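Local coordinates for protein GH127 beta-L-arabinofuranoside (Geobacillus stearothermophilus, PDB 4QK0) that probably hydrolyses beta-L-arabinofuranosides, releasing L-arabinose, as a beta-L-arabinofuranosidase of glycoside hydrolase family 127, at residues Glu193-Leu198 / Gln215-Gln220; Leu485-Trp490 / Pro507-Gly512; Ala600-Glu605 / Arg619-Pro624. All coordinates share one frame; numbering follows the deposited sequence.

Contact 1: residues Glu193-Leu198 / Gln215-Gln220; sequences EIELAL and QYFIDQ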
loop_
_atom_site.group_PDB
_atom_site.type_symbol
_atom_site.label_atom_id
_atom_site.label_comp_id
_atom_site.label_asym_id
_atom_site.label_seq_id
_atom_site.Cartn_x
_atom_site.Cartn_y
_atom_site.Cartn_z
ATOM N N GLU A 193 22.681 1.072 -18.939
ATOM C CA GLU A 193 23.796 1.865 -18.435
ATOM C C GLU A 193 24.922 1.889 -19.491
ATOM O O GLU A 193 25.540 2.918 -19.684
ATOM C CB GLU A 193 24.362 1.352 -17.078
ATOM C CG GLU A 193 25.797 1.724 -16.756
ATOM C CD GLU A 193 26.002 3.199 -16.474
ATOM O OE1 GLU A 193 25.023 3.943 -16.282
ATOM O OE2 GLU A 193 27.174 3.629 -16.415
ATOM N N ILE A 194 25.208 0.762 -20.097
ATOM C CA ILE A 194 26.311 0.676 -21.083
ATOM C C ILE A 194 26.066 1.648 -22.240
ATOM O O ILE A 194 27.010 2.275 -22.746
ATOM C CB ILE A 194 26.505 -0.763 -21.601
ATOM C CG1 ILE A 194 27.795 -0.905 -22.425
ATOM C CG2 ILE A 194 25.348 -1.221 -22.457
ATOM C CD1 ILE A 194 29.046 -0.632 -21.661
ATOM N N GLU A 195 24.794 1.883 -22.551
ATOM C CA GLU A 195 24.447 2.736 -23.677
ATOM C C GLU A 195 24.856 4.193 -23.425
ATOM O O GLU A 195 25.572 4.796 -24.262
ATOM C CB GLU A 195 22.992 2.611 -24.028
ATOM C CG GLU A 195 22.558 1.185 -24.238
ATOM C CD GLU A 195 22.034 0.481 -22.961
ATOM O OE1 GLU A 195 22.246 1.020 -21.846
ATOM O OE2 GLU A 195 21.380 -0.590 -23.113
ATOM N N LEU A 196 24.519 4.746 -22.265
ATOM C CA LEU A 196 24.964 6.118 -21.981
ATOM C C LEU A 196 26.491 6.219 -21.748
ATOM O O LEU A 196 27.116 7.232 -22.038
ATOM C CB LEU A 196 24.166 6.733 -20.818
ATOM C CG LEU A 196 24.367 6.174 -19.391
ATOM C CD1 LEU A 196 25.529 6.837 -18.712
ATOM C CD2 LEU A 196 23.131 6.383 -18.514
ATOM N N ALA A 197 27.083 5.160 -21.202
ATOM C CA ALA A 197 28.483 5.167 -20.940
ATOM C C ALA A 197 29.290 5.196 -22.246
ATOM O O ALA A 197 30.227 5.941 -22.391
ATOM C CB ALA A 197 28.866 3.925 -20.133
ATOM N N LEU A 198 28.897 4.367 -23.178
ATOM C CA LEU A 198 29.496 4.361 -24.515
ATOM C C LEU A 198 29.441 5.708 -25.212
ATOM O O LEU A 198 30.395 6.073 -25.876
ATOM C CB LEU A 198 28.850 3.288 -25.400
ATOM C CG LEU A 198 29.260 1.876 -25.049
ATOM C CD1 LEU A 198 28.446 0.834 -25.799
ATOM C CD2 LEU A 198 30.753 1.652 -25.312
ATOM N N GLN A 215 24.189 2.760 -30.148
ATOM C CA GLN A 215 23.002 2.683 -31.024
ATOM C C GLN A 215 22.495 1.276 -31.218
ATOM O O GLN A 215 21.267 1.041 -31.225
ATOM C CB GLN A 215 23.295 3.300 -32.413
ATOM C CG GLN A 215 22.037 3.509 -33.258
ATOM C CD GLN A 215 21.195 4.674 -32.736
ATOM O OE1 GLN A 215 21.691 5.800 -32.655
ATOM N NE2 GLN A 215 19.930 4.418 -32.356
ATOM N N TYR A 216 23.415 0.326 -31.399
ATOM C CA TYR A 216 23.011 -1.048 -31.565
ATOM C C TYR A 216 22.209 -1.530 -30.320
ATOM O O TYR A 216 21.179 -2.174 -30.435
ATOM C CB TYR A 216 24.207 -2.030 -31.814
ATOM C CG TYR A 216 23.811 -3.401 -31.361
ATOM C CD1 TYR A 216 22.965 -4.183 -32.109
ATOM C CD2 TYR A 216 24.167 -3.857 -30.090
ATOM C CE1 TYR A 216 22.549 -5.423 -31.634
ATOM C CE2 TYR A 216 23.765 -5.087 -29.624
ATOM C CZ TYR A 216 22.951 -5.842 -30.359
ATOM O OH TYR A 216 22.529 -7.059 -29.839
ATOM N N PHE A 217 22.733 -1.272 -29.130
ATOM C CA PHE A 217 22.077 -1.792 -27.894
ATOM C C PHE A 217 20.643 -1.230 -27.719
ATOM O O PHE A 217 19.723 -1.937 -27.394
ATOM C CB PHE A 217 22.930 -1.423 -26.676
ATOM C CG PHE A 217 24.103 -2.365 -26.424
ATOM C CD1 PHE A 217 23.921 -3.712 -26.304
ATOM C CD2 PHE A 217 25.364 -1.871 -26.291
ATOM C CE1 PHE A 217 24.982 -4.563 -26.026
ATOM C CE2 PHE A 217 26.427 -2.696 -25.995
ATOM C CZ PHE A 217 26.247 -4.057 -25.871
ATOM N N ILE A 218 20.503 0.049 -27.993
ATOM C CA ILE A 218 19.217 0.715 -27.976
ATOM C C ILE A 218 18.263 0.205 -29.063
ATOM O O ILE A 218 17.099 -0.071 -28.767
ATOM C CB ILE A 218 19.415 2.247 -28.073
ATOM C CG1 ILE A 218 20.087 2.787 -26.805
ATOM C CG2 ILE A 218 18.116 2.969 -28.338
ATOM C CD1 ILE A 218 19.303 2.583 -25.526
ATOM N N ASP A 219 18.740 0.047 -30.297
ATOM C CA ASP A 219 17.848 -0.414 -31.377
ATOM C C ASP A 219 17.473 -1.851 -31.244
ATOM O O ASP A 219 16.418 -2.236 -31.712
ATOM C CB ASP A 219 18.432 -0.173 -32.801
ATOM C CG ASP A 219 18.587 1.287 -33.113
ATOM O OD1 ASP A 219 17.830 2.136 -32.537
ATOM O OD2 ASP A 219 19.468 1.601 -33.950
ATOM N N GLN A 220 18.291 -2.640 -30.573
ATOM C CA GLN A 220 17.998 -4.066 -30.468
ATOM C C GLN A 220 17.012 -4.431 -29.339
ATOM O O GLN A 220 16.334 -5.453 -29.398
ATOM C CB GLN A 220 19.269 -4.832 -30.209
ATOM C CG GLN A 220 19.109 -6.313 -30.442
ATOM C CD GLN A 220 18.797 -6.664 -31.901
ATOM O OE1 GLN A 220 19.145 -5.948 -32.821
ATOM N NE2 GLN A 220 18.151 -7.788 -32.094
HETATM O O HOH W 1 19.469 -1.688 -24.523
#

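Contact 2: residues Leu485-Trp490 / Pro507-Gly512; sequences LRIPGW and PLIKKG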
loop_
_atom_site.group_PDB
_atom_site.type_symbol
_atom_site.label_atom_id
_atom_site.label_comp_id
_atom_site.label_asym_id
_atom_site.label_seq_id
_atom_site.Cartn_x
_atom_site.Cartn_y
_atom_site.Cartn_z
ATOM N N LEU A 485 19.853 32.809 -20.757
ATOM C CA LEU A 485 19.532 32.728 -19.328
ATOM C C LEU A 485 18.175 32.051 -19.052
ATOM O O LEU A 485 17.175 32.538 -19.522
ATOM C CB LEU A 485 19.521 34.124 -18.734
ATOM C CG LEU A 485 20.780 34.942 -19.061
ATOM C CD1 LEU A 485 20.638 36.337 -18.508
ATOM C CD2 LEU A 485 22.019 34.326 -18.505
ATOM N N ARG A 486 18.162 30.933 -18.320
ATOM C CA ARG A 486 16.900 30.267 -18.014
ATOM C C ARG A 486 16.026 31.142 -17.149
ATOM O O ARG A 486 16.455 31.715 -16.152
ATOM C CB ARG A 486 17.095 28.952 -17.286
ATOM C CG ARG A 486 15.746 28.335 -16.839
ATOM C CD ARG A 486 15.908 26.949 -16.297
ATOM N NE ARG A 486 16.724 26.972 -15.095
ATOM C CZ ARG A 486 16.278 26.939 -13.837
ATOM N NH1 ARG A 486 14.973 26.849 -13.537
ATOM N NH2 ARG A 486 17.163 26.988 -12.883
ATOM N N ILE A 487 14.789 31.279 -17.569
ATOM C CA ILE A 487 13.797 31.963 -16.755
ATOM C C ILE A 487 13.007 30.829 -16.043
ATOM O O ILE A 487 12.253 30.088 -16.712
ATOM C CB ILE A 487 12.886 32.864 -17.609
ATOM C CG1 ILE A 487 13.723 33.829 -18.452
ATOM C CG2 ILE A 487 11.948 33.664 -16.710
ATOM C CD1 ILE A 487 14.730 34.671 -17.677
ATOM N N PRO A 488 13.228 30.644 -14.730
ATOM C CA PRO A 488 12.657 29.439 -14.069
ATOM C C PRO A 488 11.160 29.388 -14.147
ATOM O O PRO A 488 10.485 30.411 -13.985
ATOM C CB PRO A 488 13.076 29.600 -12.617
ATOM C CG PRO A 488 14.331 30.450 -12.704
ATOM C CD PRO A 488 14.009 31.438 -13.778
ATOM N N GLY A 489 10.679 28.232 -14.566
ATOM C CA GLY A 489 9.239 28.003 -14.724
ATOM C C GLY A 489 8.459 28.274 -13.450
ATOM O O GLY A 489 7.303 28.588 -13.537
ATOM N N TRP A 490 9.083 28.169 -12.273
ATOM C CA TRP A 490 8.369 28.479 -11.008
ATOM C C TRP A 490 8.173 29.980 -10.805
ATOM O O TRP A 490 7.364 30.409 -9.974
ATOM C CB TRP A 490 9.067 27.859 -9.782
ATOM C CG TRP A 490 10.509 28.248 -9.609
ATOM C CD1 TRP A 490 11.577 27.496 -9.888
ATOM C CD2 TRP A 490 11.019 29.500 -9.095
ATOM N NE1 TRP A 490 12.738 28.180 -9.585
ATOM C CE2 TRP A 490 12.408 29.421 -9.117
ATOM C CE3 TRP A 490 10.416 30.692 -8.665
ATOM C CZ2 TRP A 490 13.229 30.472 -8.715
ATOM C CZ3 TRP A 490 11.209 31.730 -8.266
ATOM C CH2 TRP A 490 12.618 31.619 -8.296
ATOM N N PRO A 507 10.333 39.760 -25.543
ATOM C CA PRO A 507 10.690 39.403 -26.925
ATOM C C PRO A 507 11.975 38.588 -27.089
ATOM O O PRO A 507 12.252 38.127 -28.164
ATOM C CB PRO A 507 10.865 40.764 -27.632
ATOM C CG PRO A 507 11.035 41.774 -26.531
ATOM C CD PRO A 507 10.356 41.220 -25.305
ATOM N N LEU A 508 12.768 38.434 -26.046
ATOM C CA LEU A 508 14.016 37.703 -26.153
ATOM C C LEU A 508 13.861 36.250 -25.712
ATOM O O LEU A 508 14.823 35.471 -25.792
ATOM C CB LEU A 508 15.074 38.387 -25.298
ATOM C CG LEU A 508 15.293 39.867 -25.637
ATOM C CD1 LEU A 508 16.346 40.502 -24.744
ATOM C CD2 LEU A 508 15.644 40.067 -27.120
ATOM N N ILE A 509 12.685 35.892 -25.212
ATOM C CA ILE A 509 12.526 34.591 -24.564
ATOM C C ILE A 509 12.062 33.580 -25.568
ATOM O O ILE A 509 11.104 33.778 -26.270
ATOM C CB ILE A 509 11.529 34.627 -23.377
ATOM C CG1 ILE A 509 12.188 35.298 -22.175
ATOM C CG2 ILE A 509 11.101 33.211 -22.958
ATOM C CD1 ILE A 509 11.176 35.721 -21.123
ATOM N N LYS A 510 12.727 32.447 -25.569
ATOM C CA LYS A 510 12.295 31.378 -26.370
ATOM C C LYS A 510 12.423 30.112 -25.531
ATOM O O LYS A 510 13.524 29.752 -25.091
ATOM C CB LYS A 510 13.144 31.362 -27.649
ATOM C CG LYS A 510 12.726 30.346 -28.702
ATOM C CD LYS A 510 12.776 30.841 -30.169
ATOM C CE LYS A 510 14.042 31.635 -30.535
ATOM N NZ LYS A 510 15.306 30.846 -30.488
ATOM N N LYS A 511 11.294 29.419 -25.346
ATOM C CA LYS A 511 11.230 28.153 -24.598
ATOM C C LYS A 511 11.950 28.229 -23.272
ATOM O O LYS A 511 12.857 27.441 -23.005
ATOM C CB LYS A 511 11.807 27.027 -25.424
ATOM C CG LYS A 511 10.983 26.761 -26.659
ATOM C CD LYS A 511 11.559 25.598 -27.431
ATOM C CE LYS A 511 10.539 25.091 -28.425
ATOM N NZ LYS A 511 11.032 23.826 -29.010
ATOM N N GLY A 512 11.603 29.247 -22.502
ATOM C CA GLY A 512 12.120 29.422 -21.162
ATOM C C GLY A 512 13.537 29.906 -21.019
ATOM O O GLY A 512 14.037 29.954 -19.903
#

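Contact 3: residues Ala600-Glu605 / Arg619-Pro624; sequences AERVDE and RTYKVP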
loop_
_atom_site.group_PDB
_atom_site.type_symbol
_atom_site.label_atom_id
_atom_site.label_comp_id
_atom_site.label_asym_id
_atom_site.label_seq_id
_atom_site.Cartn_x
_atom_site.Cartn_y
_atom_site.Cartn_z
ATOM N N ALA A 600 -2.370 27.488 10.768
ATOM C CA ALA A 600 -3.255 26.445 10.293
ATOM C C ALA A 600 -4.334 26.094 11.343
ATOM O O ALA A 600 -4.424 26.725 12.395
ATOM C CB ALA A 600 -2.428 25.216 9.966
ATOM N N GLU A 601 -5.130 25.087 11.028
ATOM C CA GLU A 601 -6.191 24.601 11.885
ATOM C C GLU A 601 -6.069 23.116 12.116
ATOM O O GLU A 601 -5.761 22.375 11.195
ATOM C CB GLU A 601 -7.535 24.824 11.218
ATOM C CG GLU A 601 -7.943 26.256 11.124
ATOM C CD GLU A 601 -9.347 26.441 10.536
ATOM O OE1 GLU A 601 -10.141 25.458 10.490
ATOM O OE2 GLU A 601 -9.634 27.576 10.107
ATOM N N ARG A 602 -6.336 22.703 13.352
ATOM C CA ARG A 602 -6.490 21.313 13.717
ATOM C C ARG A 602 -7.896 21.005 14.243
ATOM O O ARG A 602 -8.548 21.825 14.865
ATOM C CB ARG A 602 -5.542 20.958 14.818
ATOM C CG ARG A 602 -4.080 21.107 14.497
ATOM C CD ARG A 602 -3.327 20.373 15.564
ATOM N NE ARG A 602 -1.929 20.134 15.249
ATOM C CZ ARG A 602 -1.465 19.034 14.668
ATOM N NH1 ARG A 602 -2.275 18.088 14.206
ATOM N NH2 ARG A 602 -0.176 18.905 14.493
ATOM N N VAL A 603 -8.340 19.793 13.997
ATOM C CA VAL A 603 -9.549 19.306 14.631
ATOM C C VAL A 603 -9.239 18.964 16.079
ATOM O O VAL A 603 -8.234 18.332 16.375
ATOM C CB VAL A 603 -10.104 18.075 13.882
ATOM C CG1 VAL A 603 -11.287 17.458 14.607
ATOM C CG2 VAL A 603 -10.509 18.515 12.476
ATOM N N ASP A 604 -10.141 19.345 16.958
ATOM C CA ASP A 604 -9.997 19.098 18.395
ATOM C C ASP A 604 -10.341 17.655 18.754
ATOM O O ASP A 604 -11.465 17.213 18.569
ATOM C CB ASP A 604 -10.895 20.078 19.152
ATOM C CG ASP A 604 -10.604 20.154 20.651
ATOM O OD1 ASP A 604 -9.931 19.283 21.246
ATOM O OD2 ASP A 604 -11.069 21.148 21.236
ATOM N N GLU A 605 -9.333 16.920 19.227
ATOM C CA GLU A 605 -9.506 15.535 19.700
ATOM C C GLU A 605 -10.090 15.540 21.126
ATOM O O GLU A 605 -10.849 14.650 21.467
ATOM C CB GLU A 605 -8.191 14.716 19.674
ATOM C CG GLU A 605 -7.343 14.830 18.413
ATOM C CD GLU A 605 -6.301 13.714 18.283
ATOM O OE1 GLU A 605 -5.273 13.859 17.523
ATOM O OE2 GLU A 605 -6.523 12.688 18.962
ATOM N N ARG A 619 -15.156 20.276 15.769
ATOM C CA ARG A 619 -14.719 21.588 16.190
ATOM C C ARG A 619 -13.195 21.739 15.904
ATOM O O ARG A 619 -12.366 20.840 16.183
ATOM C CB ARG A 619 -15.086 21.831 17.656
ATOM C CG ARG A 619 -14.584 23.191 18.174
ATOM C CD ARG A 619 -13.457 23.040 19.197
ATOM N NE ARG A 619 -13.954 22.753 20.554
ATOM C CZ ARG A 619 -13.893 23.575 21.612
ATOM N NH1 ARG A 619 -13.326 24.777 21.545
ATOM N NH2 ARG A 619 -14.402 23.176 22.774
ATOM N N THR A 620 -12.847 22.899 15.360
ATOM C CA THR A 620 -11.500 23.181 14.890
ATOM C C THR A 620 -10.864 24.294 15.720
ATOM O O THR A 620 -11.569 25.216 16.122
ATOM C CB THR A 620 -11.597 23.591 13.413
ATOM O OG1 THR A 620 -10.311 23.613 12.835
ATOM C CG2 THR A 620 -12.243 24.955 13.230
ATOM N N TYR A 621 -9.561 24.221 16.009
ATOM C CA TYR A 621 -8.839 25.367 16.613
ATOM C C TYR A 621 -7.581 25.756 15.804
ATOM O O TYR A 621 -7.050 24.945 15.055
ATOM C CB TYR A 621 -8.454 25.086 18.072
ATOM C CG TYR A 621 -7.461 23.942 18.249
ATOM C CD1 TYR A 621 -7.881 22.638 18.146
ATOM C CD2 TYR A 621 -6.116 24.173 18.498
ATOM C CE1 TYR A 621 -7.009 21.592 18.258
ATOM C CE2 TYR A 621 -5.225 23.110 18.649
ATOM C CZ TYR A 621 -5.695 21.820 18.525
ATOM O OH TYR A 621 -4.894 20.721 18.647
ATOM N N LYS A 622 -7.113 26.994 15.980
ATOM C CA LYS A 622 -5.985 27.558 15.248
ATOM C C LYS A 622 -4.646 27.242 15.858
ATOM O O LYS A 622 -4.501 27.241 17.072
ATOM C CB LYS A 622 -6.129 29.070 15.138
ATOM C CG LYS A 622 -7.175 29.404 14.106
ATOM C CD LYS A 622 -7.755 30.779 14.237
ATOM C CE LYS A 622 -8.358 31.239 12.909
ATOM N NZ LYS A 622 -8.713 32.679 13.014
ATOM N N VAL A 623 -3.672 26.933 15.019
ATOM C CA VAL A 623 -2.331 26.666 15.512
ATOM C C VAL A 623 -1.336 27.377 14.593
ATOM O O VAL A 623 -1.558 27.452 13.411
ATOM C CB VAL A 623 -2.002 25.146 15.597
ATOM C CG1 VAL A 623 -2.902 24.440 16.567
ATOM C CG2 VAL A 623 -2.107 24.461 14.257
ATOM N N PRO A 624 -0.228 27.881 15.143
ATOM C CA PRO A 624 0.888 28.273 14.289
ATOM C C PRO A 624 1.501 27.022 13.634
ATOM O O PRO A 624 1.423 25.942 14.236
ATOM C CB PRO A 624 1.906 28.849 15.292
ATOM C CG PRO A 624 1.666 28.034 16.547
ATOM C CD PRO A 624 0.175 27.739 16.567
#

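Contact 1: residues Glu193-Leu198 / Gln215-Gln220
E195 and F217 bring the two backbones closest, their CA atoms 6.6 Å apart where the short helical segments 194-198 and 215-220 run nearly antiparallel at 151°, axes 9.4 Å from each other. F217 carries most of the packing. I194 lays CG2 over one face of its ring, 4.2 Å from the ring centroid, a CH-pi contact shifted toward the rim, while L198 CD1 comes in at the edge, 4.1 Å from F217 CE2. The other face is covered by Y216 from its own helix. E195 works differently: its chain bends at chi2 (91°), so that CG presses on F217 CB at 3.6 Å and on I218 CD1, while the carboxylate turns back along its own helix. There OE1 takes the N-H of E193, the N-cap residue, and OE2 accepts from a water that also donates to F217 O at 2.9 Å. Cut back to an alanine, E195 would probably leave the E193 N-H and the bridging water without this acceptor, and open a gap beside F217 CB and I218. These two helices follow one another in the catalytic domain, of the six-hairpin clan, and S214 OG of the second bonds to E195 O. Between the two segments themselves no hydrogen bond passes directly; they meet through hydrocarbon packing, and the buried carboxylate is satisfied by backbone and water.

Contact 2: residues Leu485-Trp490 / Pro507-Gly512
G512 O takes the N-H of I487 in a bond of 2.8 Å that is almost straight at hydrogen (169°), although the donor sits 27° out of the carbonyl plane. The same oxygen receives a CA-H...O contact from R486 CA at 3.4 Å, so two successive residues of the strand end converge on one carbonyl. Around it, R486 CG comes within 3.9 Å and I487 CB lies equally near, giving the oxygen a partly apolar surrounding. I487 reaches further: its CG1, held anti to the carbonyl carbon (chi1 -54°), meets I509 CD1 at 4.1 Å, the two side chains crossing at about a right angle. I509 does not start out facing I487; its extended chi2 carries the terminal methyl across. G512 brings no side chain to the meeting, and its positive phi, like that of K511 before it, fits a type I' turn. That turn closes a tight beta hairpin between strands 509-510 and 513-517 in the GH127 middle domain, and its carbonyl catches strand 479-486 just where that strand gives way to loop. A514, in the second hairpin strand, packs on both isoleucines and exchanges a backbone bond with L485. R486 sends its chain off to other partners, bending at chi3 so that NE reaches H439 O while NH1 and NH2 make salt bridges to D358 and E361. Further along the loop, P488 CB rests 3.3 Å above one face of the W490 ring, toward its rim, and W490 NE1 donates to that same E361, which lies on helix 354-365 of the catalytic domain.

Contact 3: residues Ala600-Glu605 / Arg619-Pro624
The Y621 ring lies alongside R602, both side chains pointing the same way and the guanidinium plane turned 29° from the ring; R602 CB makes an off-centre CH-pi contact, 4.2 Å from the Y621 centroid, and D604 CA stands at the ring edge, near its plane, 3.9 Å from CE1. A second flat group, the R619 guanidinium, has D604 OD2 above one face, 3.4 Å from NE. That is a salt bridge of charges alone, since no N-H points at the oxygen, and R619 is poorly ordered. Y621 can flank R602 because chi1 of 64° sets its ring between backbone N and carbonyl carbon; the ring then runs up to R602 CD, which is 3.5 Å from Y621 OH. V623 closes on the other part of the arginine stem, CG2 meeting R602 CG at 3.9 Å. The guanidinium of R602 goes beyond this pair, to the carbonyls of N566 and N569. Behind these side chains is an antiparallel strand pair in the mixed sheet of the GH127 C-terminal domain, strand 593-603 against strand 620-629. R602 with Y621 and A600 with V623 are hydrogen-bonded pairs; Y621 N to R602 O measures 2.8 Å and V623 N to A600 O 2.7 Å. All four of those residues turn their side chains to one face; E601, V603, T620 and K622 take the other. On that second face T620 OG1 lies 3.0 Å from E601 OE1 and also near R602 O. Past the paired strands D604 N still bonds to R619 O, and just beyond, E605 meets Q542 of the second subunit through a hydrogen bond.

Overall arrangement
The three contacts follow one another along the chain, one each in the catalytic, middle and C-terminal domains, and none touches another. Contact 1 is fully buried and helical, contact 2 partly buried where a strand end meets a hairpin turn, and contact 3 a surface strand pair beside the second subunit. Contacts 1 and 3 lie on opposite sides of the chain's centre, their centres about 56 Å apart; the centre of contact 2 is about 33 Å from that of contact 1. Chemistry shifts with position: hydrocarbon and ring packing joined by water in contact 1, a single backbone bond in contact 2, and repeated backbone bonds with hydroxyl and charged groups in contact 3.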